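Local coordinates for protein exotoxin 3 (Staphylococcus aureus, PDB 2Z8L) that binds the sialylated glycan sialyl Lewis X, as the staphylococcal superantigen-like toxin SSL5 built from an OB-fold and a beta-grasp domain, at residues I59-K64 / G96-K101; V139-L144 / P188-D193; I168-K173 / D193-R198. All blocks are in the same frame, centred on the assembly; numbering follows the deposited sequence.

Contact 1 of 3, residues I59-K64 / G96-K101; sequences IQIFGK and GGVTKK
Ile61 and Gly96 bring the two backbones together, their CA atoms 5.1 Å apart, and one bond joins the segments: Gly96 N donates to Gln60 O at 2.7 Å, with an N-H...O angle of 154°. The parent strands 55-61 and 92-100 run parallel, and Gln60 also bonds through its backbone to Ser94. Segment 96-101 bends at Gly96 and Gly97, both with positive phi, before Val98 resumes the strand.

The side chains then meet round one methyl group. Ile59 sends CG2 anti to its backbone N, where CG2 comes within 3.2 Å of Gly96 O and also touches Val98 CG2 at 3.9 Å. Ile61 reaches the same Val98 CG2 with CD1 from a different direction, at 4.0 Å, its side chain crossing that of Val98 at about a right angle. Val98 CG2 is thus shared by two isoleucines of one strand, while Phe62 turns the edge of its ring, at CE1, to Gly96 N, 4.2 Å away. Phe62 N hydrogen-bonds to Ser192 OG, and the backbones of Gly97 and Met191 are also bonded.

Within these two segments, therefore, one backbone bond joins the strands, the Ile59, Ile61 and Val98 contacts form part of the buried interior of the OB fold, and Gly97 within the bend is tied to Met191 of the beta-grasp domain.

Contact 2 of 3, residues V139-L144 / P188-D193; sequences VSLKEL and PHRMSD. Unlike the reference sequence in segment 139-144: Val139 (reference Ile). Unlike the reference sequence in segment 188-193: Pro188 (reference Thr), His189 (reference Asn). With SIA (N-acetyl-alpha-neuraminic acid), chain B; NAG (2-acetamido-2-deoxy-beta-D-glucopyranose), chain C; GAL (beta-D-galactopyranose), chain D.
Leu141 and Asp193 are joined where helix 141-155 begins: Leu141 N donates to Asp193 O at 2.9 Å, tilted 28° from the carbonyl plane, and Leu141 CD1 lies 3.8 Å from Asp193 CB. Ser140, the N-cap, accepts from Glu143 N through OG.

Arg190 shows how this loop serves the glycan. Its CB is 3.9 Å from sialic acid O9, and CG and CD pass alongside O6 of the N-acetylglucosamine, CD at 3.1 Å. A bend at chi3 (72°) then turns the guanidinium so that NE donates to sialic acid O9 at 2.9 Å, almost straight (170°). NH2, with Leu141 CD1 beside it, reaches sialic acid O8 at 2.8 Å and also bonds Thr179 O, while NH1 is held by Gln187 OE1. Galactose C5 lies over one guanidinium face, offset toward its rim. Sialic acid O9 in turn donates to Asp193 OD2 at 2.6 Å, so Arg190 and Asp193 clamp one hydroxyl.

Lys142 crosses Met191 obliquely, bringing NZ 3.4 Å from SD, although NZ is bonded to Tyr95 O. The glycan loop thus packs against the first turn of helix 141-155, touches strand 177-181 through Arg190 on Phe180, and runs on into strand 194-196.

Contact 3 of 3, residues I168-K173 / D193-R198; sequences IKVIMK and DVIDGR. Unlike the reference sequence in segment 168-173: Ile171 (reference Thr). With SIA (N-acetyl-alpha-neuraminic acid), chain B.
Met172 and Ile195 contribute the most buried surface here, and Met172 SD touches the CD1 methyl of Ile195. Strands 168-172 and 194-196 do not pair: the axes of these short segments pass 9.8 Å apart at 44°, a spacing too wide for backbone bonds and bridged by side chains of 168-173 reaching side chains and carbonyl oxygens of 193-198. Met172, bent at both chi2 (-64°) and chi3, folds its thioether toward the other strand. SD then rests 4.1 Å from Ile195 CD1, and the terminal CE continues to Asp196 O at 3.6 Å. Ile195 approaches with CG1 set between its backbone N and carbonyl carbon (chi1 67°), extending CD1 over the gap, where Val170 CG1 also meets it at 4.2 Å. One methyl carbon is therefore shared by a valine and a methionine.

Farther along, Arg198 takes part through its backbone. Lys173, extended beyond CG, donates a hydrogen bond from NZ to Arg198 O at 3.0 Å, nearly along the C=O axis. The arginine itself is held by Asp196, two residues earlier: NE and NH2 grip the two carboxylate oxygens side-on, the NE to OD1 salt bridge being 3.0 Å long and lying in the guanidinium plane. Arg198 N bonds the same OD1 at 2.9 Å, closing an Asx turn. With two donors on OD1, the carboxylate probably stays charged.

In the beta-grasp domain, strand 167-172 runs between strands 200-207 and 177-181 of the five-stranded sheet, whereas 194-196 pairs with 138-140. Ile195 also touches Leu141 and Leu144 of helix 141-155, Ile200 and Tyr178, so this apolar cluster joins the small sheet to the large one and the helix.

Overall arrangement
Contact 1 belongs to the OB-fold range, and both its segments precede those of contacts 2 and 3, which lie in the beta-grasp range, where their segments alternate along the chain and share Asp193. The centres of contacts 1 and 2 are about 8 Å apart, those of 2 and 3 about 11 Å, and those of 1 and 3 about 16 Å. Contact 2 is therefore the middle element: its glycan-binding loop is bonded to contact 1 through Met191 and Ser192, and Val139 O, 2.8 Å from Ile195 N in the two-stranded sheet, links it to contact 3. This suggests that the sialyl Lewis X site, itself part of the beta-grasp domain, is supported from the domain interface.

Contact 1 of 3, residues I59-K64 / G96-K101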
loop_
_atom_site.group_PDB
_atom_site.type_symbol
_atom_site.label_atom_id
_atom_site.label_comp_id
_atom_site.label_asym_id
_atom_site.label_seq_id
_atom_site.Cartn_x
_atom_site.Cartn_y
_atom_site.Cartn_z
ATOM N N ILE A 59 7.877 -0.669 -12.644
ATOM C CA ILE A 59 6.626 -0.802 -11.886
ATOM C C ILE A 59 5.523 -1.259 -12.814
ATOM O O ILE A 59 5.271 -0.640 -13.841
ATOM C CB ILE A 59 6.234 0.548 -11.288
ATOM C CG1 ILE A 59 7.371 1.160 -10.462
ATOM C CG2 ILE A 59 4.962 0.378 -10.478
ATOM C CD1 ILE A 59 7.791 0.377 -9.321
ATOM N N GLN A 60 4.846 -2.351 -12.483
ATOM C CA GLN A 60 3.706 -2.772 -13.272
ATOM C C GLN A 60 2.479 -2.011 -12.826
ATOM O O GLN A 60 2.245 -1.873 -11.593
ATOM C CB GLN A 60 3.462 -4.259 -13.142
ATOM C CG GLN A 60 2.427 -4.715 -14.165
ATOM C CD GLN A 60 2.251 -6.200 -14.234
ATOM O OE1 GLN A 60 2.979 -6.955 -13.591
ATOM N NE2 GLN A 60 1.251 -6.632 -14.982
ATOM N N ILE A 61 1.713 -1.510 -13.790
ATOM C CA ILE A 61 0.523 -0.681 -13.550
ATOM C C ILE A 61 -0.731 -1.490 -13.840
ATOM O O ILE A 61 -0.776 -2.259 -14.826
ATOM C CB ILE A 61 0.526 0.538 -14.499
ATOM C CG1 ILE A 61 1.849 1.291 -14.400
ATOM C CG2 ILE A 61 -0.642 1.429 -14.206
ATOM C CD1 ILE A 61 2.154 1.691 -13.006
ATOM N N PHE A 62 -1.769 -1.321 -13.013
ATOM C CA PHE A 62 -2.966 -2.120 -13.096
ATOM C C PHE A 62 -4.208 -1.243 -13.095
ATOM O O PHE A 62 -4.178 -0.057 -12.708
ATOM C CB PHE A 62 -3.064 -3.042 -11.882
ATOM C CG PHE A 62 -1.940 -4.023 -11.743
ATOM C CD1 PHE A 62 -0.821 -3.735 -11.003
ATOM C CD2 PHE A 62 -2.000 -5.230 -12.420
ATOM C CE1 PHE A 62 0.215 -4.657 -10.893
ATOM C CE2 PHE A 62 -0.974 -6.171 -12.290
ATOM C CZ PHE A 62 0.094 -5.891 -11.516
ATOM N N GLY A 63 -5.304 -1.816 -13.551
ATOM C CA GLY A 63 -6.598 -1.218 -13.352
ATOM C C GLY A 63 -6.797 0.019 -14.167
ATOM O O GLY A 63 -6.186 0.210 -15.211
ATOM N N LYS A 64 -7.671 0.889 -13.716
ATOM C CA LYS A 64 -7.888 2.104 -14.502
ATOM C C LYS A 64 -6.730 3.126 -14.376
ATOM O O LYS A 64 -6.700 4.115 -15.106
ATOM C CB LYS A 64 -9.292 2.678 -14.262
ATOM C CG LYS A 64 -9.584 3.114 -12.839
ATOM C CD LYS A 64 -11.033 2.879 -12.453
ATOM C CE LYS A 64 -12.008 3.200 -13.590
ATOM N NZ LYS A 64 -13.405 3.373 -13.110
ATOM N N GLY A 96 2.365 -1.714 -8.863
ATOM C CA GLY A 96 1.511 -0.614 -8.516
ATOM C C GLY A 96 2.166 0.379 -7.562
ATOM O O GLY A 96 3.348 0.667 -7.720
ATOM N N GLY A 97 1.361 0.991 -6.712
ATOM C CA GLY A 97 1.846 1.931 -5.704
ATOM C C GLY A 97 2.239 3.301 -6.203
ATOM O O GLY A 97 2.952 4.017 -5.492
ATOM N N VAL A 98 1.795 3.713 -7.395
ATOM C CA VAL A 98 2.115 5.026 -7.995
ATOM C C VAL A 98 1.023 6.045 -7.632
ATOM O O VAL A 98 -0.181 5.782 -7.803
ATOM C CB VAL A 98 2.279 4.930 -9.526
ATOM C CG1 VAL A 98 2.599 6.290 -10.099
ATOM C CG2 VAL A 98 3.349 3.857 -9.884
ATOM N N THR A 99 1.437 7.200 -7.145
ATOM C CA THR A 99 0.494 8.278 -6.849
ATOM C C THR A 99 1.102 9.596 -7.334
ATOM O O THR A 99 2.316 9.679 -7.646
ATOM C CB THR A 99 0.235 8.357 -5.362
ATOM O OG1 THR A 99 1.458 8.606 -4.672
ATOM C CG2 THR A 99 -0.428 7.071 -4.848
ATOM N N LYS A 100 0.264 10.600 -7.474
ATOM C CA LYS A 100 0.774 11.966 -7.723
ATOM C C LYS A 100 1.351 12.517 -6.438
ATOM O O LYS A 100 0.814 12.247 -5.363
ATOM C CB LYS A 100 -0.392 12.828 -8.144
ATOM C CG LYS A 100 -1.145 12.223 -9.337
ATOM C CD LYS A 100 -2.181 13.155 -9.922
ATOM C CE LYS A 100 -2.453 12.774 -11.369
ATOM N NZ LYS A 100 -2.778 11.301 -11.533
ATOM N N LYS A 101 2.438 13.276 -6.538
ATOM C CA LYS A 101 3.009 13.893 -5.366
ATOM C C LYS A 101 2.022 14.954 -4.830
ATOM O O LYS A 101 1.094 15.426 -5.521
ATOM C CB LYS A 101 4.381 14.494 -5.662
ATOM C CG LYS A 101 4.282 15.711 -6.530
ATOM C CD LYS A 101 5.657 16.241 -6.848
ATOM C CE LYS A 101 5.501 17.506 -7.580
ATOM N NZ LYS A 101 6.785 17.889 -8.210
#

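Contact 2 of 3, residues V139-L144 / P188-D193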
loop_
_atom_site.group_PDB
_atom_site.type_symbol
_atom_site.label_atom_id
_atom_site.label_comp_id
_atom_site.label_asym_id
_atom_site.label_seq_id
_atom_site.Cartn_x
_atom_site.Cartn_y
_atom_site.Cartn_z
ATOM N N VAL A 139 -3.174 8.404 -1.730
ATOM C CA VAL A 139 -2.541 7.292 -1.101
ATOM C C VAL A 139 -2.982 5.984 -1.829
ATOM O O VAL A 139 -4.169 5.777 -2.106
ATOM C CB VAL A 139 -2.881 7.153 0.395
ATOM C CG1 VAL A 139 -1.882 6.103 0.965
ATOM C CG2 VAL A 139 -2.839 8.475 1.190
ATOM N N SER A 140 -2.000 5.110 -2.130
ATOM C CA SER A 140 -2.351 3.825 -2.777
ATOM C C SER A 140 -2.891 2.843 -1.727
ATOM O O SER A 140 -2.399 2.815 -0.569
ATOM C CB SER A 140 -1.133 3.201 -3.511
ATOM O OG SER A 140 -0.123 2.755 -2.651
ATOM N N LEU A 141 -3.889 2.023 -2.129
ATOM C CA LEU A 141 -4.273 0.881 -1.293
ATOM C C LEU A 141 -3.069 0.016 -0.991
ATOM O O LEU A 141 -3.000 -0.541 0.124
ATOM C CB LEU A 141 -5.364 0.027 -1.950
ATOM C CG LEU A 141 -6.666 0.734 -2.178
ATOM C CD1 LEU A 141 -7.720 -0.319 -2.646
ATOM C CD2 LEU A 141 -7.159 1.479 -0.933
ATOM N N LYS A 142 -2.125 -0.110 -1.947
ATOM C CA LYS A 142 -0.916 -0.907 -1.695
ATOM C C LYS A 142 -0.160 -0.454 -0.427
ATOM O O LYS A 142 0.193 -1.276 0.436
ATOM C CB LYS A 142 0.011 -0.782 -2.860
ATOM C CG LYS A 142 1.293 -1.589 -2.748
ATOM C CD LYS A 142 2.306 -1.228 -3.836
ATOM C CE LYS A 142 3.604 -2.032 -3.832
ATOM N NZ LYS A 142 3.271 -3.439 -4.196
ATOM N N GLU A 143 0.108 0.830 -0.345
ATOM C CA GLU A 143 0.806 1.403 0.797
ATOM C C GLU A 143 0.049 1.257 2.090
ATOM O O GLU A 143 0.622 0.856 3.076
ATOM C CB GLU A 143 1.167 2.867 0.518
ATOM C CG GLU A 143 2.082 3.416 1.594
ATOM C CD GLU A 143 2.661 4.784 1.298
ATOM O OE1 GLU A 143 2.513 5.362 0.179
ATOM O OE2 GLU A 143 3.305 5.301 2.272
ATOM N N LEU A 144 -1.237 1.565 2.070
ATOM C CA LEU A 144 -2.001 1.415 3.305
ATOM C C LEU A 144 -2.017 -0.034 3.770
ATOM O O LEU A 144 -1.750 -0.331 4.955
ATOM C CB LEU A 144 -3.421 1.890 3.035
ATOM C CG LEU A 144 -3.691 3.349 3.165
ATOM C CD1 LEU A 144 -5.103 3.577 2.653
ATOM C CD2 LEU A 144 -3.571 3.598 4.721
ATOM N N PRO A 188 -2.802 -8.385 -6.752
ATOM C CA PRO A 188 -2.023 -7.494 -7.613
ATOM C C PRO A 188 -2.859 -6.495 -8.417
ATOM O O PRO A 188 -2.506 -5.351 -8.469
ATOM C CB PRO A 188 -1.314 -8.464 -8.523
ATOM C CG PRO A 188 -1.037 -9.583 -7.652
ATOM C CD PRO A 188 -2.340 -9.774 -6.918
ATOM N N HIS A 189 -4.011 -6.917 -8.914
ATOM C CA HIS A 189 -4.836 -6.004 -9.699
ATOM C C HIS A 189 -5.425 -4.844 -8.926
ATOM O O HIS A 189 -6.036 -3.956 -9.579
ATOM C CB HIS A 189 -5.914 -6.781 -10.427
ATOM C CG HIS A 189 -5.400 -7.453 -11.659
ATOM N ND1 HIS A 189 -5.676 -7.001 -12.928
ATOM C CD2 HIS A 189 -4.549 -8.494 -11.804
ATOM C CE1 HIS A 189 -5.038 -7.757 -13.803
ATOM N NE2 HIS A 189 -4.346 -8.672 -13.148
ATOM N N ARG A 190 -5.323 -4.877 -7.576
ATOM C CA ARG A 190 -5.752 -3.776 -6.727
ATOM C C ARG A 190 -4.577 -2.869 -6.346
ATOM O O ARG A 190 -4.772 -1.856 -5.687
ATOM C CB ARG A 190 -6.401 -4.262 -5.440
ATOM C CG ARG A 190 -7.653 -4.997 -5.754
ATOM C CD ARG A 190 -8.240 -5.664 -4.527
ATOM N NE ARG A 190 -8.832 -4.703 -3.593
ATOM C CZ ARG A 190 -9.025 -4.902 -2.267
ATOM N NH1 ARG A 190 -8.635 -5.998 -1.680
ATOM N NH2 ARG A 190 -9.595 -3.961 -1.559
ATOM N N MET A 191 -3.368 -3.216 -6.797
ATOM C CA MET A 191 -2.223 -2.510 -6.208
ATOM C C MET A 191 -1.951 -1.157 -6.821
ATOM O O MET A 191 -1.103 -0.411 -6.312
ATOM C CB MET A 191 -0.992 -3.363 -6.242
ATOM C CG MET A 191 -0.861 -4.056 -4.918
ATOM S SD MET A 191 0.414 -5.144 -4.975
ATOM C CE MET A 191 0.089 -6.254 -3.599
ATOM N N SER A 192 -2.705 -0.792 -7.840
ATOM C CA SER A 192 -2.699 0.555 -8.401
ATOM C C SER A 192 -3.826 1.488 -7.918
ATOM O O SER A 192 -3.834 2.676 -8.218
ATOM C CB SER A 192 -2.683 0.502 -9.928
ATOM O OG SER A 192 -1.407 0.065 -10.420
ATOM N N ASP A 193 -4.793 0.937 -7.185
ATOM C CA ASP A 193 -5.940 1.741 -6.758
ATOM C C ASP A 193 -5.507 2.816 -5.746
ATOM O O ASP A 193 -4.650 2.525 -4.922
ATOM C CB ASP A 193 -6.971 0.829 -6.156
ATOM C CG ASP A 193 -7.588 -0.171 -7.217
ATOM O OD1 ASP A 193 -7.463 0.010 -8.470
ATOM O OD2 ASP A 193 -8.190 -1.182 -6.773
HETATM C C1 SIA B . -14.251 -3.755 -0.691
HETATM C C2 SIA B . -15.008 -3.797 -2.023
HETATM C C3 SIA B . -16.425 -3.234 -1.896
HETATM C C4 SIA B . -16.404 -1.721 -1.702
HETATM C C5 SIA B . -15.592 -1.008 -2.798
HETATM C C6 SIA B . -14.203 -1.657 -2.844
HETATM C C7 SIA B . -13.251 -1.129 -3.911
HETATM C C8 SIA B . -11.994 -2.006 -4.012
HETATM C C9 SIA B . -10.862 -1.415 -4.817
HETATM C C10 SIA B . -15.781 1.409 -3.230
HETATM C C11 SIA B . -15.573 2.794 -2.673
HETATM N N5 SIA B . -15.472 0.406 -2.423
HETATM O O1A SIA B . -13.022 -3.547 -0.789
HETATM O O1B SIA B . -14.822 -3.968 0.409
HETATM O O4 SIA B . -17.776 -1.212 -1.615
HETATM O O6 SIA B . -14.383 -3.060 -3.078
HETATM O O7 SIA B . -13.881 -1.183 -5.191
HETATM O O8 SIA B . -11.585 -2.262 -2.655
HETATM O O9 SIA B . -9.747 -2.305 -4.969
HETATM O O10 SIA B . -16.178 1.181 -4.370
HETATM C C1 NAG C . -10.091 -8.493 -8.793
HETATM C C2 NAG C . -10.131 -9.564 -7.678
HETATM C C3 NAG C . -11.337 -9.408 -6.758
HETATM C C4 NAG C . -11.472 -7.963 -6.282
HETATM C C5 NAG C . -11.416 -7.058 -7.519
HETATM C C6 NAG C . -11.592 -5.559 -7.312
HETATM C C7 NAG C . -9.045 -11.703 -8.214
HETATM C C8 NAG C . -9.280 -13.073 -8.820
HETATM N N2 NAG C . -10.112 -10.909 -8.208
HETATM O O1 NAG C . -8.901 -8.618 -9.564
HETATM O O3 NAG C . -11.269 -10.329 -5.655
HETATM O O4 NAG C . -12.728 -7.889 -5.607
HETATM O O5 NAG C . -10.150 -7.211 -8.158
HETATM O O6 NAG C . -10.779 -5.081 -6.281
HETATM O O7 NAG C . -7.939 -11.396 -7.754
HETATM C C1 GAL D . -12.663 -7.217 -4.325
HETATM C C2 GAL D . -14.040 -6.631 -4.063
HETATM C C3 GAL D . -13.940 -5.845 -2.759
HETATM C C4 GAL D . -13.462 -6.769 -1.634
HETATM C C5 GAL D . -12.130 -7.437 -1.993
HETATM C C6 GAL D . -11.649 -8.404 -0.934
HETATM O O2 GAL D . -14.339 -5.757 -5.150
HETATM O O3 GAL D . -15.165 -5.179 -2.419
HETATM O O4 GAL D . -14.442 -7.759 -1.432
HETATM O O5 GAL D . -12.268 -8.101 -3.267
HETATM O O6 GAL D . -10.462 -9.097 -1.289
#

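Contact 3 of 3, residues I168-K173 / D193-R198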
loop_
_atom_site.group_PDB
_atom_site.type_symbol
_atom_site.label_atom_id
_atom_site.label_comp_id
_atom_site.label_asym_id
_atom_site.label_seq_id
_atom_site.Cartn_x
_atom_site.Cartn_y
_atom_site.Cartn_z
ATOM N N ILE A 168 -8.916 -5.969 7.450
ATOM C CA ILE A 168 -8.797 -4.529 7.683
ATOM C C ILE A 168 -9.856 -3.850 6.803
ATOM O O ILE A 168 -10.089 -4.305 5.678
ATOM C CB ILE A 168 -7.395 -4.024 7.313
ATOM C CG1 ILE A 168 -6.335 -4.572 8.239
ATOM C CG2 ILE A 168 -7.369 -2.483 7.365
ATOM C CD1 ILE A 168 -4.953 -4.327 7.643
ATOM N N LYS A 169 -10.529 -2.850 7.339
ATOM C CA LYS A 169 -11.512 -2.052 6.588
ATOM C C LYS A 169 -11.103 -0.596 6.749
ATOM O O LYS A 169 -10.919 -0.113 7.855
ATOM C CB LYS A 169 -12.895 -2.297 7.097
ATOM C CG LYS A 169 -14.000 -1.626 6.382
ATOM C CD LYS A 169 -15.320 -2.104 6.885
ATOM C CE LYS A 169 -16.399 -1.060 6.726
ATOM N NZ LYS A 169 -17.746 -1.555 7.112
ATOM N N VAL A 170 -10.929 0.090 5.629
ATOM C CA VAL A 170 -10.676 1.544 5.598
ATOM C C VAL A 170 -11.969 2.232 5.194
ATOM O O VAL A 170 -12.545 1.896 4.157
ATOM C CB VAL A 170 -9.587 1.875 4.563
ATOM C CG1 VAL A 170 -9.428 3.376 4.408
ATOM C CG2 VAL A 170 -8.228 1.155 4.921
ATOM N N ILE A 171 -12.474 3.129 6.034
ATOM C CA ILE A 171 -13.780 3.719 5.853
ATOM C C ILE A 171 -13.591 5.206 5.555
ATOM O O ILE A 171 -12.829 5.921 6.248
ATOM C CB ILE A 171 -14.641 3.552 7.108
ATOM C CG1 ILE A 171 -14.773 2.073 7.481
ATOM C CG2 ILE A 171 -16.031 4.220 6.849
ATOM C CD1 ILE A 171 -15.199 1.795 8.969
ATOM N N MET A 172 -14.284 5.661 4.518
ATOM C CA MET A 172 -14.153 7.023 4.057
ATOM C C MET A 172 -15.242 7.890 4.690
ATOM O O MET A 172 -16.261 7.392 5.194
ATOM C CB MET A 172 -14.226 7.064 2.534
ATOM C CG MET A 172 -13.305 6.061 1.846
ATOM S SD MET A 172 -11.577 6.418 2.190
ATOM C CE MET A 172 -11.293 7.901 1.244
ATOM N N LYS A 173 -14.990 9.184 4.702
ATOM C CA LYS A 173 -15.987 10.134 5.251
ATOM C C LYS A 173 -17.351 10.035 4.569
ATOM O O LYS A 173 -18.406 10.227 5.228
ATOM C CB LYS A 173 -15.418 11.547 5.191
ATOM C CG LYS A 173 -14.255 11.723 6.178
ATOM C CD LYS A 173 -13.594 13.065 6.123
ATOM C CE LYS A 173 -12.486 13.141 7.165
ATOM N NZ LYS A 173 -11.705 14.377 6.932
ATOM N N ASP A 193 -4.793 0.937 -7.185
ATOM C CA ASP A 193 -5.940 1.741 -6.758
ATOM C C ASP A 193 -5.507 2.816 -5.746
ATOM O O ASP A 193 -4.650 2.525 -4.922
ATOM C CB ASP A 193 -6.971 0.829 -6.156
ATOM C CG ASP A 193 -7.588 -0.171 -7.217
ATOM O OD1 ASP A 193 -7.463 0.010 -8.470
ATOM O OD2 ASP A 193 -8.190 -1.182 -6.773
ATOM N N VAL A 194 -6.045 4.017 -5.876
ATOM C CA VAL A 194 -5.639 5.160 -5.042
ATOM C C VAL A 194 -6.865 5.799 -4.417
ATOM O O VAL A 194 -7.960 5.780 -5.020
ATOM C CB VAL A 194 -4.863 6.166 -5.903
ATOM C CG1 VAL A 194 -4.561 7.418 -5.176
ATOM C CG2 VAL A 194 -3.565 5.540 -6.418
ATOM N N ILE A 195 -6.698 6.351 -3.223
ATOM C CA ILE A 195 -7.798 7.025 -2.540
ATOM C C ILE A 195 -7.314 8.370 -2.003
ATOM O O ILE A 195 -6.137 8.617 -1.929
ATOM C CB ILE A 195 -8.341 6.173 -1.410
ATOM C CG1 ILE A 195 -7.361 5.973 -0.267
ATOM C CG2 ILE A 195 -8.884 4.888 -1.968
ATOM C CD1 ILE A 195 -7.913 5.225 0.925
ATOM N N ASP A 196 -8.243 9.242 -1.645
ATOM C CA ASP A 196 -7.857 10.539 -1.124
ATOM C C ASP A 196 -7.573 10.386 0.351
ATOM O O ASP A 196 -8.480 10.128 1.162
ATOM C CB ASP A 196 -8.961 11.585 -1.299
ATOM C CG ASP A 196 -8.475 13.039 -1.008
ATOM O OD1 ASP A 196 -7.542 13.284 -0.168
ATOM O OD2 ASP A 196 -9.017 14.002 -1.655
ATOM N N GLY A 197 -6.300 10.533 0.713
ATOM C CA GLY A 197 -5.873 10.488 2.091
ATOM C C GLY A 197 -6.581 11.407 3.072
ATOM O O GLY A 197 -6.785 11.023 4.244
ATOM N N ARG A 198 -7.010 12.586 2.593
ATOM C CA ARG A 198 -7.710 13.568 3.426
ATOM C C ARG A 198 -9.115 13.097 3.837
ATOM O O ARG A 198 -9.691 13.636 4.786
ATOM C CB ARG A 198 -7.758 14.894 2.711
ATOM C CG ARG A 198 -6.416 15.544 2.579
ATOM C CD ARG A 198 -6.364 16.617 1.531
ATOM N NE ARG A 198 -6.685 16.130 0.211
ATOM C CZ ARG A 198 -6.616 16.887 -0.877
ATOM N NH1 ARG A 198 -6.181 18.143 -0.802
ATOM N NH2 ARG A 198 -6.966 16.363 -2.040
HETATM C C1 SIA B . -14.251 -3.755 -0.691
HETATM C C2 SIA B . -15.008 -3.797 -2.023
HETATM C C3 SIA B . -16.425 -3.234 -1.896
HETATM C C4 SIA B . -16.404 -1.721 -1.702
HETATM C C5 SIA B . -15.592 -1.008 -2.798
HETATM C C6 SIA B . -14.203 -1.657 -2.844
HETATM C C7 SIA B . -13.251 -1.129 -3.911
HETATM C C8 SIA B . -11.994 -2.006 -4.012
HETATM C C9 SIA B . -10.862 -1.415 -4.817
HETATM C C10 SIA B . -15.781 1.409 -3.230
HETATM C C11 SIA B . -15.573 2.794 -2.673
HETATM N N5 SIA B . -15.472 0.406 -2.423
HETATM O O1A SIA B . -13.022 -3.547 -0.789
HETATM O O1B SIA B . -14.822 -3.968 0.409
HETATM O O4 SIA B . -17.776 -1.212 -1.615
HETATM O O6 SIA B . -14.383 -3.060 -3.078
HETATM O O7 SIA B . -13.881 -1.183 -5.191
HETATM O O8 SIA B . -11.585 -2.262 -2.655
HETATM O O9 SIA B . -9.747 -2.305 -4.969
HETATM O O10 SIA B . -16.178 1.181 -4.370
#